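Local coordinates for CD180 antigen (Mus musculus, PDB 3T6Q), which probably cooperates with MD-1 and TLR4 in the B-cell innate immune response to bacterial lipopolysaccharide, leading to NF-kappa-B activation, at residues 45-50 and 69-74; 73-78 and 97-102; 91-96 and 120-125; 105-110 and 126-131. One frame throughout, in Å; residues are numbered along the deposited sequence.

Contact 1. Residues 45-50 and 69-74; sequences LPTIQN and IYWIHE. With NAG (2-acetamido-2-deoxy-beta-D-glucopyranose), chain R.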
# COMPACT_ATOMS: atom_id res chain seq x y z
N LEU A 45 16.02 -12.01 -0.62
CA LEU A 45 17.10 -11.10 -0.21
C LEU A 45 16.64 -10.08 0.84
O LEU A 45 16.45 -8.91 0.54
CB LEU A 45 17.66 -10.37 -1.45
CG LEU A 45 18.18 -11.25 -2.57
CD1 LEU A 45 18.40 -10.33 -3.76
CD2 LEU A 45 19.47 -12.01 -2.24
N PRO A 46 16.47 -10.53 2.11
CA PRO A 46 15.79 -9.68 3.09
C PRO A 46 16.51 -8.34 3.26
O PRO A 46 15.86 -7.30 3.43
CB PRO A 46 15.83 -10.55 4.37
CG PRO A 46 15.78 -11.93 3.85
CD PRO A 46 16.66 -11.90 2.62
N THR A 47 17.84 -8.33 3.17
CA THR A 47 18.56 -7.05 3.16
C THR A 47 19.56 -7.12 2.01
O THR A 47 20.06 -8.19 1.72
CB THR A 47 19.38 -6.78 4.45
OG1 THR A 47 20.41 -7.76 4.54
CG2 THR A 47 18.51 -6.87 5.73
N ILE A 48 19.78 -6.01 1.33
CA ILE A 48 20.86 -5.92 0.36
C ILE A 48 21.74 -4.77 0.86
O ILE A 48 21.26 -3.81 1.55
CB ILE A 48 20.36 -5.77 -1.11
CG1 ILE A 48 19.45 -4.51 -1.26
CG2 ILE A 48 19.58 -7.03 -1.52
CD1 ILE A 48 18.94 -4.27 -2.71
N GLN A 49 23.02 -4.86 0.56
CA GLN A 49 23.99 -3.98 1.21
C GLN A 49 25.27 -3.98 0.33
O GLN A 49 25.29 -4.62 -0.72
CB GLN A 49 24.27 -4.48 2.65
CG GLN A 49 24.86 -5.89 2.75
CD GLN A 49 23.81 -6.95 2.96
OE1 GLN A 49 22.74 -6.69 3.52
NE2 GLN A 49 24.10 -8.16 2.52
N ASN A 50 26.32 -3.30 0.78
CA ASN A 50 27.53 -3.07 -0.03
C ASN A 50 28.20 -4.32 -0.54
O ASN A 50 28.81 -4.29 -1.60
CB ASN A 50 28.53 -2.17 0.71
CG ASN A 50 29.19 -2.86 1.91
OD1 ASN A 50 28.55 -3.64 2.63
ND2 ASN A 50 30.48 -2.59 2.11
N ILE A 69 12.89 -7.98 -0.42
CA ILE A 69 13.87 -7.04 0.11
C ILE A 69 13.18 -6.02 1.02
O ILE A 69 12.27 -5.34 0.57
CB ILE A 69 14.58 -6.28 -1.03
CG1 ILE A 69 15.31 -7.27 -1.92
CG2 ILE A 69 15.53 -5.23 -0.46
CD1 ILE A 69 15.61 -6.66 -3.33
N TYR A 70 13.59 -5.97 2.29
CA TYR A 70 13.10 -4.99 3.25
C TYR A 70 14.07 -3.84 3.45
O TYR A 70 13.64 -2.77 3.85
CB TYR A 70 12.84 -5.66 4.62
CG TYR A 70 11.68 -6.64 4.57
CD1 TYR A 70 10.39 -6.23 4.92
CD2 TYR A 70 11.86 -7.97 4.16
CE1 TYR A 70 9.31 -7.12 4.89
CE2 TYR A 70 10.77 -8.86 4.09
CZ TYR A 70 9.50 -8.43 4.47
OH TYR A 70 8.41 -9.30 4.44
N TRP A 71 15.37 -4.06 3.21
CA TRP A 71 16.37 -3.03 3.51
C TRP A 71 17.32 -2.84 2.35
O TRP A 71 17.85 -3.80 1.86
CB TRP A 71 17.21 -3.42 4.75
CG TRP A 71 16.34 -3.52 5.98
CD1 TRP A 71 15.71 -4.66 6.50
CD2 TRP A 71 15.90 -2.41 6.85
NE1 TRP A 71 14.97 -4.35 7.63
CE2 TRP A 71 15.03 -3.01 7.88
CE3 TRP A 71 16.11 -1.05 6.87
CZ2 TRP A 71 14.45 -2.25 8.88
CZ3 TRP A 71 15.52 -0.29 7.89
CH2 TRP A 71 14.71 -0.89 8.87
N ILE A 72 17.60 -1.59 2.00
CA ILE A 72 18.69 -1.29 1.02
C ILE A 72 19.69 -0.36 1.72
O ILE A 72 19.40 0.83 1.89
CB ILE A 72 18.15 -0.60 -0.26
CG1 ILE A 72 16.95 -1.38 -0.81
CG2 ILE A 72 19.28 -0.47 -1.32
CD1 ILE A 72 16.41 -0.83 -2.15
N HIS A 73 20.83 -0.92 2.14
CA HIS A 73 21.80 -0.21 2.99
C HIS A 73 22.82 0.57 2.19
O HIS A 73 22.79 0.56 0.95
CB HIS A 73 22.49 -1.17 3.97
CG HIS A 73 21.56 -1.74 5.05
ND1 HIS A 73 20.57 -1.02 5.62
CD2 HIS A 73 21.52 -2.99 5.65
CE1 HIS A 73 19.91 -1.79 6.50
NE2 HIS A 73 20.50 -2.98 6.54
N GLU A 74 23.71 1.28 2.89
CA GLU A 74 24.68 2.18 2.23
C GLU A 74 25.44 1.46 1.13
O GLU A 74 25.75 0.28 1.24
CB GLU A 74 25.63 2.84 3.25
CG GLU A 74 26.55 1.87 3.97
CD GLU A 74 27.01 2.36 5.34
OE1 GLU A 74 27.88 1.68 5.93
OE2 GLU A 74 26.51 3.39 5.85
C1 NAG R . 31.24 -3.15 3.21
C2 NAG R . 32.71 -3.40 2.83
C3 NAG R . 33.55 -3.70 4.09
C4 NAG R . 33.22 -2.79 5.29
C5 NAG R . 31.71 -2.82 5.50
C6 NAG R . 31.19 -2.06 6.70
C7 NAG R . 32.85 -4.13 0.46
C8 NAG R . 32.96 -5.24 -0.52
N2 NAG R . 32.84 -4.42 1.78
O3 NAG R . 34.90 -3.49 3.79
O4 NAG R . 33.93 -3.22 6.44
O5 NAG R . 31.15 -2.27 4.33
O6 NAG R . 31.38 -0.69 6.48
O7 NAG R . 32.78 -2.98 -0.00
O HOH W 1 26.09 -1.64 3.09
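Strands 47-48 and 71-72, the second short strands of leucine-rich repeats 1 and 2, run parallel, with T47 beside W71 and I48 beside I72. I48 is held through both its N and its O. Its N donates to W71 O at 3.0 Å, and I48 O accepts from H73 N at 3.0 Å, both bonds nearly straight (172° and 171°). Upstream, P46 O takes two donors, the nearer being Y70 N at 2.9 Å. On the T47 and W71 face, T47 CG2 leans against the indole, 3.6 Å from W71 CD1, while OG1 turns away to Q49 OE1 at 2.8 Å. On the other face, the CG1 branch of I48 stands between its own backbone N and carbonyl carbon (chi1 57°), which brings I48 CD1 to 4.0 Å from I72 CG1; I69 CG2 packs on I48 CG1. Past the strands, one water links N50 N to E74 O. N50 carries an N-linked N-acetylglucosamine on ND2. W71, H73 and E74 also pack on the chain of another protein. Backbone bonds from Y70 and I72 to residues 94-97 add strand 95-96, completing a short secondary parallel sheet, beside the long ladder, in which consecutive coils of the leucine-rich-repeat solenoid stack.

Contact 2. Residues 73-78 and 97-102; sequences HEDTFQ and AETALS. With NAG (2-acetamido-2-deoxy-beta-D-glucopyranose), chain R.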
# COMPACT_ATOMS: atom_id res chain seq x y z
N HIS A 73 20.83 -0.92 2.14
CA HIS A 73 21.80 -0.21 2.99
C HIS A 73 22.82 0.57 2.19
O HIS A 73 22.79 0.56 0.95
CB HIS A 73 22.49 -1.17 3.97
CG HIS A 73 21.56 -1.74 5.05
ND1 HIS A 73 20.57 -1.02 5.62
CD2 HIS A 73 21.52 -2.99 5.65
CE1 HIS A 73 19.91 -1.79 6.50
NE2 HIS A 73 20.50 -2.98 6.54
N GLU A 74 23.71 1.28 2.89
CA GLU A 74 24.68 2.18 2.23
C GLU A 74 25.44 1.46 1.13
O GLU A 74 25.75 0.28 1.24
CB GLU A 74 25.63 2.84 3.25
CG GLU A 74 26.55 1.87 3.97
CD GLU A 74 27.01 2.36 5.34
OE1 GLU A 74 27.88 1.68 5.93
OE2 GLU A 74 26.51 3.39 5.85
N ASP A 75 25.70 2.16 0.03
CA ASP A 75 26.51 1.61 -1.06
C ASP A 75 26.10 0.23 -1.59
O ASP A 75 26.95 -0.51 -2.10
CB ASP A 75 27.99 1.57 -0.62
CG ASP A 75 28.51 2.95 -0.21
OD1 ASP A 75 28.36 3.89 -1.01
OD2 ASP A 75 29.05 3.10 0.91
N THR A 76 24.81 -0.12 -1.53
CA THR A 76 24.37 -1.41 -2.08
C THR A 76 24.81 -1.63 -3.56
O THR A 76 25.17 -2.77 -3.99
CB THR A 76 22.82 -1.56 -1.95
OG1 THR A 76 22.47 -1.68 -0.55
CG2 THR A 76 22.36 -2.78 -2.69
N PHE A 77 24.76 -0.56 -4.34
CA PHE A 77 25.00 -0.64 -5.81
C PHE A 77 26.34 -0.00 -6.18
O PHE A 77 26.52 0.52 -7.30
CB PHE A 77 23.83 0.00 -6.57
CG PHE A 77 22.54 -0.73 -6.33
CD1 PHE A 77 21.55 -0.17 -5.53
CD2 PHE A 77 22.36 -2.03 -6.82
CE1 PHE A 77 20.37 -0.89 -5.27
CE2 PHE A 77 21.18 -2.74 -6.58
CZ PHE A 77 20.20 -2.16 -5.80
N GLN A 78 27.28 -0.06 -5.23
CA GLN A 78 28.55 0.68 -5.38
C GLN A 78 29.32 0.31 -6.62
O GLN A 78 29.98 1.17 -7.17
CB GLN A 78 29.47 0.54 -4.13
CG GLN A 78 29.92 -0.88 -3.85
CD GLN A 78 30.72 -1.00 -2.57
OE1 GLN A 78 30.86 -0.03 -1.82
NE2 GLN A 78 31.24 -2.19 -2.31
N ALA A 97 19.04 3.62 1.95
CA ALA A 97 20.11 4.52 2.37
C ALA A 97 20.41 5.64 1.37
O ALA A 97 20.27 5.48 0.15
CB ALA A 97 21.36 3.71 2.66
N GLU A 98 20.82 6.78 1.91
CA GLU A 98 21.27 7.94 1.12
C GLU A 98 22.21 7.54 -0.01
O GLU A 98 22.06 8.02 -1.14
CB GLU A 98 21.98 8.92 2.07
CG GLU A 98 21.45 10.33 2.19
CD GLU A 98 19.98 10.52 1.84
OE1 GLU A 98 19.07 10.11 2.60
OE2 GLU A 98 19.76 11.16 0.79
N THR A 99 23.19 6.68 0.29
CA THR A 99 24.24 6.28 -0.66
C THR A 99 23.96 4.97 -1.43
O THR A 99 24.84 4.43 -2.11
CB THR A 99 25.63 6.16 0.03
OG1 THR A 99 25.65 5.03 0.92
CG2 THR A 99 25.94 7.40 0.81
N ALA A 100 22.74 4.44 -1.31
CA ALA A 100 22.43 3.15 -1.92
C ALA A 100 22.68 3.19 -3.42
O ALA A 100 23.23 2.23 -4.00
CB ALA A 100 20.98 2.74 -1.64
N LEU A 101 22.35 4.33 -4.05
CA LEU A 101 22.53 4.49 -5.50
C LEU A 101 23.75 5.34 -5.90
O LEU A 101 23.74 6.00 -6.94
CB LEU A 101 21.26 5.10 -6.11
CG LEU A 101 19.99 4.23 -6.13
CD1 LEU A 101 18.77 5.08 -6.48
CD2 LEU A 101 20.20 3.12 -7.16
N SER A 102 24.81 5.30 -5.09
CA SER A 102 26.04 6.08 -5.37
C SER A 102 26.77 5.54 -6.60
O SER A 102 27.33 6.30 -7.37
CB SER A 102 26.97 6.09 -4.14
OG SER A 102 27.49 4.76 -3.88
C1 NAG R . 31.24 -3.15 3.21
C2 NAG R . 32.71 -3.40 2.83
C3 NAG R . 33.55 -3.70 4.09
C4 NAG R . 33.22 -2.79 5.29
C5 NAG R . 31.71 -2.82 5.50
C6 NAG R . 31.19 -2.06 6.70
C7 NAG R . 32.85 -4.13 0.46
C8 NAG R . 32.96 -5.24 -0.52
N2 NAG R . 32.84 -4.42 1.78
O3 NAG R . 34.90 -3.49 3.79
O4 NAG R . 33.93 -3.22 6.44
O5 NAG R . 31.15 -2.27 4.33
O6 NAG R . 31.38 -0.69 6.48
O7 NAG R . 32.78 -2.98 -0.00
O HOH W 2 28.31 5.30 2.48
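The D75 side chain lies across that of T99 where two consecutive coils of the leucine-rich-repeat solenoid, repeats 2 and 3, stack through their turns. Residues 73-76 form a type II turn, with D75 at its positive-phi position, and residues 97-100 form a type I turn. T99 OG1 sits between its backbone N and carbonyl carbon (chi1 70°), which places it in front of D75 N; that amide donates to it at 3.0 Å and more weakly to T99 O. One water, lying between the two side chains, donates to D75 OD2 and also bonds with T99 OG1. S102 OG is 3.1 Å from D75 OD1, a bond left uncertain because a second acceptor competes for the proton. F77 N donates to A100 O at 3.2 Å, within the carbonyl plane. The same oxygen meets the edge of the F77 ring, whose CD1 lies 3.9 Å from L101 CD2 as the two side chains run alongside each other. T76 CG2 stands over the centre of one F77 face. A97 CB fills in against E74 N at 3.4 Å. H73 O is gripped twice by T76, through N and through OG1, both approaching from one face of its plane. At the outer end, the extended chain of Q78 reaches the sugar on N50, NE2 donating to its acetamido oxygen O7 at 2.9 Å, with an N-H...O angle of 168°.

Contact 3. Residues 91-96 and 120-125; sequences NPLIFM and IDFIPL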
# COMPACT_ATOMS: atom_id res chain seq x y z
N ASN A 91 8.91 -5.08 -3.83
CA ASN A 91 9.70 -5.37 -2.61
C ASN A 91 9.16 -4.55 -1.45
O ASN A 91 8.88 -3.36 -1.61
CB ASN A 91 11.22 -5.09 -2.83
CG ASN A 91 11.85 -6.13 -3.68
OD1 ASN A 91 12.04 -7.29 -3.23
ND2 ASN A 91 12.11 -5.80 -4.94
N PRO A 92 9.00 -5.17 -0.27
CA PRO A 92 8.39 -4.40 0.84
C PRO A 92 9.40 -3.51 1.60
O PRO A 92 9.72 -3.75 2.79
CB PRO A 92 7.84 -5.53 1.74
CG PRO A 92 8.85 -6.65 1.54
CD PRO A 92 9.15 -6.60 0.05
N LEU A 93 9.87 -2.46 0.93
CA LEU A 93 11.04 -1.73 1.42
C LEU A 93 10.69 -0.90 2.64
O LEU A 93 9.76 -0.13 2.63
CB LEU A 93 11.60 -0.80 0.33
CG LEU A 93 12.03 -1.48 -0.97
CD1 LEU A 93 12.43 -0.47 -2.05
CD2 LEU A 93 13.20 -2.42 -0.67
N ILE A 94 11.49 -1.05 3.69
CA ILE A 94 11.36 -0.23 4.91
C ILE A 94 12.23 1.03 4.79
O ILE A 94 11.83 2.10 5.22
CB ILE A 94 11.75 -1.05 6.16
CG1 ILE A 94 10.83 -2.29 6.27
CG2 ILE A 94 11.67 -0.18 7.45
CD1 ILE A 94 11.34 -3.33 7.25
N PHE A 95 13.43 0.89 4.23
CA PHE A 95 14.31 2.07 4.14
C PHE A 95 15.36 1.87 3.10
O PHE A 95 15.85 0.78 2.92
CB PHE A 95 15.02 2.36 5.49
CG PHE A 95 15.55 3.78 5.62
CD1 PHE A 95 14.69 4.84 5.93
CD2 PHE A 95 16.93 4.05 5.49
CE1 PHE A 95 15.19 6.14 6.07
CE2 PHE A 95 17.43 5.35 5.63
CZ PHE A 95 16.54 6.39 5.92
N MET A 96 15.76 2.97 2.49
CA MET A 96 16.78 2.92 1.47
C MET A 96 17.79 4.03 1.80
O MET A 96 17.42 5.21 1.97
CB MET A 96 16.11 3.14 0.10
CG MET A 96 17.11 3.28 -1.03
SD MET A 96 16.19 3.36 -2.59
CE MET A 96 17.51 3.04 -3.75
N ILE A 120 8.02 10.26 -2.85
CA ILE A 120 9.14 10.12 -3.77
C ILE A 120 10.47 10.30 -3.00
O ILE A 120 11.49 9.69 -3.37
CB ILE A 120 9.02 11.12 -4.98
CG1 ILE A 120 7.66 10.93 -5.69
CG2 ILE A 120 10.20 10.92 -5.95
CD1 ILE A 120 6.96 12.17 -6.30
N ASP A 121 10.45 11.08 -1.93
CA ASP A 121 11.68 11.25 -1.13
C ASP A 121 12.15 9.97 -0.42
O ASP A 121 13.24 9.94 0.17
CB ASP A 121 11.61 12.46 -0.17
CG ASP A 121 10.50 12.33 0.87
OD1 ASP A 121 9.85 13.36 1.20
OD2 ASP A 121 10.28 11.21 1.37
N PHE A 122 11.36 8.90 -0.49
CA PHE A 122 11.85 7.58 -0.01
C PHE A 122 13.09 7.16 -0.82
O PHE A 122 13.90 6.38 -0.36
CB PHE A 122 10.75 6.51 -0.18
CG PHE A 122 11.10 5.17 0.43
CD1 PHE A 122 11.79 4.21 -0.30
CD2 PHE A 122 10.74 4.89 1.75
CE1 PHE A 122 12.11 2.98 0.23
CE2 PHE A 122 11.05 3.65 2.29
CZ PHE A 122 11.74 2.70 1.54
N ILE A 123 13.17 7.61 -2.08
CA ILE A 123 14.21 7.14 -2.98
C ILE A 123 15.27 8.27 -3.11
O ILE A 123 14.97 9.33 -3.69
CB ILE A 123 13.65 6.79 -4.38
CG1 ILE A 123 12.35 5.95 -4.24
CG2 ILE A 123 14.71 6.06 -5.18
CD1 ILE A 123 11.58 5.82 -5.54
N PRO A 124 16.45 8.07 -2.51
CA PRO A 124 17.46 9.15 -2.59
C PRO A 124 18.09 9.14 -3.96
O PRO A 124 18.87 8.24 -4.28
CB PRO A 124 18.47 8.79 -1.48
CG PRO A 124 17.76 7.82 -0.58
CD PRO A 124 16.82 7.05 -1.50
N LEU A 125 17.67 10.07 -4.81
CA LEU A 125 18.10 10.05 -6.22
C LEU A 125 19.10 11.15 -6.61
O LEU A 125 19.33 11.37 -7.78
CB LEU A 125 16.90 10.15 -7.15
CG LEU A 125 16.04 8.89 -7.23
CD1 LEU A 125 14.63 9.26 -7.65
CD2 LEU A 125 16.67 7.87 -8.16
O HOH W 3 14.02 5.41 2.19
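F122 turns its ring back over residues 93-96, while M96 slants across I123 and P124. With CG anti to the backbone N (chi1 -173°), the phenyl group points from the 3-10 turn 120-122 into the bend before strand 95-96. There its CZ corner abuts L93 CB at 3.7 Å, the two side chains crossing at a slant, and its CE2 edge faces I94 O at 3.4 Å. M96 CB meets the adjacent CE1 at 4.0 Å. The methionine chain is fully extended, so that CG passes the proline ring 3.8 Å from P124 CD and SD comes 4.0 Å from I123 CG2. A water lies over the centre of one F122 face, accepting from M96 N and donating to F122 O at 2.7 Å. Outside the two segments, F122 also meets an aromatic ring of another protein chain, and a basic side chain of that chain donates to M96 O. The side chains of repeats 3 and 4 thus meet through carbon and sulfur, and the polar backbone atoms M96 N and F122 O, set back from each other, are satisfied through the water, which the aromatic face also touches.

Contact 4. Residues 105-110 and 126-131; sequences KALKHL and HNQKTL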
# COMPACT_ATOMS: atom_id res chain seq x y z
N LYS A 105 25.66 6.08 -11.46
CA LYS A 105 25.44 7.47 -11.72
C LYS A 105 24.83 7.71 -13.12
O LYS A 105 24.16 8.72 -13.31
CB LYS A 105 26.73 8.30 -11.51
CG LYS A 105 27.22 8.42 -10.06
CD LYS A 105 28.40 9.41 -9.96
CE LYS A 105 29.23 9.37 -8.68
NZ LYS A 105 28.89 8.38 -7.62
N ALA A 106 25.04 6.79 -14.07
CA ALA A 106 24.41 6.88 -15.42
C ALA A 106 23.09 6.08 -15.53
O ALA A 106 22.64 5.79 -16.64
CB ALA A 106 25.37 6.46 -16.55
N LEU A 107 22.48 5.74 -14.39
CA LEU A 107 21.21 5.00 -14.42
C LEU A 107 20.18 5.73 -15.30
O LEU A 107 20.02 6.94 -15.17
CB LEU A 107 20.63 4.86 -13.02
CG LEU A 107 19.53 3.79 -12.93
CD1 LEU A 107 20.11 2.38 -13.14
CD2 LEU A 107 18.80 3.95 -11.63
N LYS A 108 19.47 4.99 -16.15
CA LYS A 108 18.44 5.63 -16.99
C LYS A 108 16.97 5.33 -16.62
O LYS A 108 16.12 6.23 -16.68
CB LYS A 108 18.71 5.36 -18.46
CG LYS A 108 20.06 5.98 -18.89
CD LYS A 108 20.06 6.50 -20.30
CE LYS A 108 19.76 5.43 -21.32
NZ LYS A 108 19.44 6.02 -22.66
N HIS A 109 16.71 4.11 -16.16
CA HIS A 109 15.31 3.67 -15.90
C HIS A 109 15.26 2.96 -14.56
O HIS A 109 16.03 2.02 -14.31
CB HIS A 109 14.87 2.71 -17.00
CG HIS A 109 15.25 3.18 -18.41
ND1 HIS A 109 14.66 4.23 -18.99
CD2 HIS A 109 16.21 2.71 -19.32
CE1 HIS A 109 15.20 4.43 -20.24
NE2 HIS A 109 16.15 3.49 -20.43
N LEU A 110 14.37 3.40 -13.72
CA LEU A 110 14.28 2.82 -12.38
C LEU A 110 12.81 2.46 -12.15
O LEU A 110 11.94 3.31 -12.36
CB LEU A 110 14.76 3.84 -11.33
CG LEU A 110 14.57 3.49 -9.84
CD1 LEU A 110 15.35 2.24 -9.51
CD2 LEU A 110 15.05 4.61 -8.94
N HIS A 126 19.67 11.85 -5.63
CA HIS A 126 20.62 12.96 -5.89
C HIS A 126 21.84 12.60 -6.73
O HIS A 126 22.44 13.47 -7.35
CB HIS A 126 21.03 13.57 -4.56
CG HIS A 126 21.65 12.57 -3.62
ND1 HIS A 126 20.91 11.80 -2.80
CD2 HIS A 126 22.97 12.20 -3.44
CE1 HIS A 126 21.72 10.98 -2.11
NE2 HIS A 126 22.99 11.23 -2.49
N ASN A 127 22.21 11.32 -6.79
CA ASN A 127 23.32 10.85 -7.64
C ASN A 127 22.92 10.50 -9.09
O ASN A 127 23.79 10.11 -9.89
CB ASN A 127 24.01 9.62 -7.03
CG ASN A 127 24.99 9.97 -5.94
OD1 ASN A 127 25.79 10.89 -6.10
ND2 ASN A 127 24.93 9.25 -4.81
N GLN A 128 21.63 10.52 -9.42
CA GLN A 128 21.18 10.04 -10.73
C GLN A 128 20.89 11.28 -11.58
O GLN A 128 19.75 11.78 -11.62
CB GLN A 128 19.94 9.11 -10.63
CG GLN A 128 20.31 7.66 -10.43
CD GLN A 128 21.03 7.48 -9.10
OE1 GLN A 128 20.50 7.87 -8.05
NE2 GLN A 128 22.23 6.94 -9.14
N LYS A 129 21.93 11.79 -12.24
CA LYS A 129 21.79 13.04 -12.99
C LYS A 129 21.28 12.88 -14.43
O LYS A 129 20.93 13.87 -15.05
CB LYS A 129 23.12 13.82 -12.97
CG LYS A 129 23.25 14.83 -11.85
CD LYS A 129 23.64 14.19 -10.54
CE LYS A 129 23.91 15.27 -9.50
NZ LYS A 129 25.15 16.01 -9.82
N THR A 130 21.27 11.65 -14.94
CA THR A 130 20.80 11.37 -16.31
C THR A 130 19.53 10.48 -16.35
O THR A 130 19.27 9.81 -17.34
CB THR A 130 21.92 10.78 -17.22
OG1 THR A 130 22.15 9.39 -16.96
CG2 THR A 130 23.22 11.56 -17.08
N LEU A 131 18.74 10.48 -15.28
CA LEU A 131 17.57 9.58 -15.18
C LEU A 131 16.57 9.91 -16.31
O LEU A 131 16.19 11.07 -16.45
CB LEU A 131 16.86 9.83 -13.85
CG LEU A 131 16.27 8.70 -12.99
CD1 LEU A 131 14.86 9.04 -12.53
CD2 LEU A 131 16.36 7.32 -13.58
O HOH W 4 21.44 8.99 -13.76
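K105 lays the start of its side chain along the N127 peptide, CB and CG each 3.8 Å from N127 O, at the junction of leucine-rich repeats 4 and 5. Beyond CG the chain runs straight until its last bond, where a nearly eclipsed chi4 (1°) swings NZ to S102 O. Q128 is bent instead: a turn at chi2 (64°) folds the amide back, leaving CG to pack on L107 CB at 3.8 Å while NE2 bonds to L101 O and P104 O. L107, its CG anti to the backbone N, presents CB and CD2 to that same glutamine methylene. L131 departs from the usual staggered torsions. Its chi1 is -140°, and although CB starts away from residues 105-110, CD2 bends round to within 3.3 Å of K108 O and 4.4 Å of L110 CB. T130 OG1 lies 3.6 Å from A106 O. The polar link between the segments is a water that donates to K105 O (2.8 Å) and L107 O (2.9 Å) and accepts from T130 N, so three backbone groups hold it. K108 leads away to a salt bridge with E132, its CB over one face of the H109 ring, toward the rim. Strand 109-111 continues from here between strands 85-87 and 133-135 of the long parallel ladder: H109 bonds through its backbone to L86 on one side, K108 to S133 on the other, and L131 packs on F150 of the same repeat 5.

How the contacts relate
The four contacts step along repeats 1 to 5. Contacts 1 and 2 share H73 and E74, with centres about 9 Å apart, and both touch the sugar on N50: contact 1 carries its attachment, contact 2 bonds its acetamido group. Contact 3, about 11 Å from each of them between centres, joins contact 1 in the small three-stranded sheet, Y70 O lying 2.8 Å from I94 N, and meets contact 2 where L101 CD1 touches M96 CE. Contact 4 reaches the long ladder through strand 109-111, its centre about 20 Å from that of contact 1; L101 and Q128 tie it to contact 2. Contacts 1 to 3 also meet another protein chain, whereas contact 4 does not.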